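Local coordinates for protein aspartate aminotransferase, cytoplasmic (PDB 6JPK) that transfers the amino group of L-aspartate to 2-oxoglutarate, yielding oxaloacetate and L-glutamate, with pyridoxal 5'-phosphate as cofactor, at residues P197-W202 / L230-W235. The protein carries 1 engineered substitution. Residues are numbered along the deposited sequence; the frame is centred on the assembly and turned at random.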
# COMPACT_ATOMS: atom_id res chain seq x y z
N PRO A 197 25.03 18.11 2.59
CA PRO A 197 25.54 19.44 2.96
C PRO A 197 26.07 19.41 4.38
O PRO A 197 25.56 18.67 5.23
CB PRO A 197 24.29 20.34 2.86
CG PRO A 197 23.27 19.55 2.07
CD PRO A 197 23.58 18.10 2.34
N THR A 198 27.09 20.22 4.64
CA THR A 198 27.48 20.49 6.02
C THR A 198 26.39 21.26 6.74
O THR A 198 25.50 21.87 6.12
CB THR A 198 28.76 21.31 6.09
OG1 THR A 198 28.52 22.61 5.54
CG2 THR A 198 29.86 20.65 5.32
N ARG A 199 26.49 21.31 8.08
CA ARG A 199 25.54 22.10 8.85
C ARG A 199 25.58 23.56 8.43
O ARG A 199 24.53 24.20 8.26
CB ARG A 199 25.80 21.94 10.35
CG ARG A 199 25.44 20.52 10.81
CD ARG A 199 25.46 20.38 12.30
NE ARG A 199 25.10 19.02 12.70
CZ ARG A 199 25.01 18.62 13.96
NH1 ARG A 199 25.26 19.47 14.94
NH2 ARG A 199 24.66 17.37 14.24
N GLU A 200 26.79 24.10 8.23
CA GLU A 200 26.94 25.46 7.71
C GLU A 200 26.24 25.64 6.36
O GLU A 200 25.56 26.64 6.14
CB GLU A 200 28.44 25.78 7.59
CG GLU A 200 28.76 27.13 6.96
CD GLU A 200 30.23 27.28 6.60
OE1 GLU A 200 31.08 27.25 7.52
OE2 GLU A 200 30.54 27.41 5.39
N GLN A 201 26.43 24.70 5.43
CA GLN A 201 25.75 24.81 4.14
C GLN A 201 24.23 24.72 4.30
O GLN A 201 23.49 25.44 3.62
CB GLN A 201 26.26 23.73 3.19
CG GLN A 201 27.70 23.94 2.74
CD GLN A 201 28.26 22.76 1.99
OE1 GLN A 201 27.87 21.61 2.25
NE2 GLN A 201 29.17 23.01 1.05
N TRP A 202 23.76 23.84 5.19
CA TRP A 202 22.33 23.71 5.45
C TRP A 202 21.72 25.03 5.90
O TRP A 202 20.61 25.39 5.47
CB TRP A 202 22.07 22.65 6.51
CG TRP A 202 21.85 21.25 6.03
CD1 TRP A 202 22.54 20.14 6.40
CD2 TRP A 202 20.83 20.81 5.12
NE1 TRP A 202 22.02 19.02 5.78
CE2 TRP A 202 20.97 19.41 4.98
CE3 TRP A 202 19.82 21.46 4.41
CZ2 TRP A 202 20.15 18.66 4.15
CZ3 TRP A 202 18.99 20.71 3.60
CH2 TRP A 202 19.17 19.32 3.47
N LEU A 230 20.57 8.79 16.01
CA LEU A 230 19.26 9.18 15.50
C LEU A 230 19.10 10.70 15.44
O LEU A 230 18.58 11.23 14.46
CB LEU A 230 18.16 8.57 16.36
CG LEU A 230 17.95 7.07 16.18
CD1 LEU A 230 17.19 6.51 17.37
CD2 LEU A 230 17.22 6.80 14.88
N ASN A 231 19.50 11.41 16.50
CA ASN A 231 19.34 12.86 16.52
C ASN A 231 20.28 13.56 15.55
O ASN A 231 19.91 14.59 14.97
CB ASN A 231 19.55 13.41 17.94
CG ASN A 231 18.44 12.99 18.89
OD1 ASN A 231 17.42 12.44 18.46
ND2 ASN A 231 18.63 13.25 20.17
N ARG A 232 21.49 13.03 15.35
CA ARG A 232 22.38 13.57 14.32
C ARG A 232 21.75 13.45 12.94
O ARG A 232 21.83 14.37 12.13
CB ARG A 232 23.73 12.85 14.34
CG ARG A 232 24.73 13.33 13.30
CD ARG A 232 26.02 12.49 13.37
NE ARG A 232 26.54 12.45 14.74
CZ ARG A 232 27.38 11.53 15.20
NH1 ARG A 232 27.81 10.55 14.42
NH2 ARG A 232 27.79 11.59 16.47
N ASP A 233 21.12 12.31 12.65
CA ASP A 233 20.59 12.11 11.31
C ASP A 233 19.31 12.91 11.06
O ASP A 233 19.01 13.21 9.90
CB ASP A 233 20.36 10.62 11.05
CG ASP A 233 21.68 9.85 10.92
OD1 ASP A 233 22.74 10.51 10.93
OD2 ASP A 233 21.65 8.60 10.85
N SER A 234 18.59 13.31 12.11
CA SER A 234 17.43 14.18 11.98
C SER A 234 17.77 15.65 12.23
O SER A 234 16.85 16.47 12.36
CB SER A 234 16.32 13.74 12.94
OG SER A 234 16.70 13.92 14.30
N TRP A 235 19.06 16.00 12.26
CA TRP A 235 19.46 17.37 12.61
C TRP A 235 18.84 18.41 11.69
O TRP A 235 18.37 19.46 12.15
CB TRP A 235 20.99 17.50 12.58
CG TRP A 235 21.42 18.91 12.90
CD1 TRP A 235 21.67 19.43 14.14
CD2 TRP A 235 21.59 19.99 11.97
NE1 TRP A 235 22.00 20.77 14.03
CE2 TRP A 235 21.97 21.13 12.71
CE3 TRP A 235 21.48 20.10 10.58
CZ2 TRP A 235 22.21 22.38 12.10
CZ3 TRP A 235 21.73 21.34 9.97
CH2 TRP A 235 22.10 22.46 10.74
O HOH W 1 24.02 16.15 11.16
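Arg232 O accepts a bond from a water at 3.0 Å, and the same water sits in the plane of the Arg199 guanidinium, at its edge, where Arg199 NH2 donates a weak bond to it. Trp235 lies over one face of that guanidinium. The two planes are only 5° apart, with Arg199 CZ 3.7 Å from the centroid of the Trp235 five-membered ring, a parallel cation-pi stack. Arginine suits the place because its aliphatic part is used too: extended from CG to NE, it lies over one face of the indole, and Arg199 CG makes a CH-pi contact with the six-membered ring of Trp235. Trp235 has CG anti to its backbone N (chi1 178°), and its long ring carries CZ3 to Trp202 CB, 3.7 Å away at the Trp235 ring edge and in its plane. Thr198, the N-cap, and Gln201 form a capping box: the threonine hydroxyl OG1 accepts from Gln201 N (3.0 Å), a first-turn N-H without a helical acceptor, and Gln201 OE1 from Thr198 N. In the large domain of this fold type I aminotransferase, away from the substrate sites, the contact packs the start of helix 199-211, after strand 182-186, against the junction of helices 230-233 and 235-241, which follow the adjacent parallel strand 215-220.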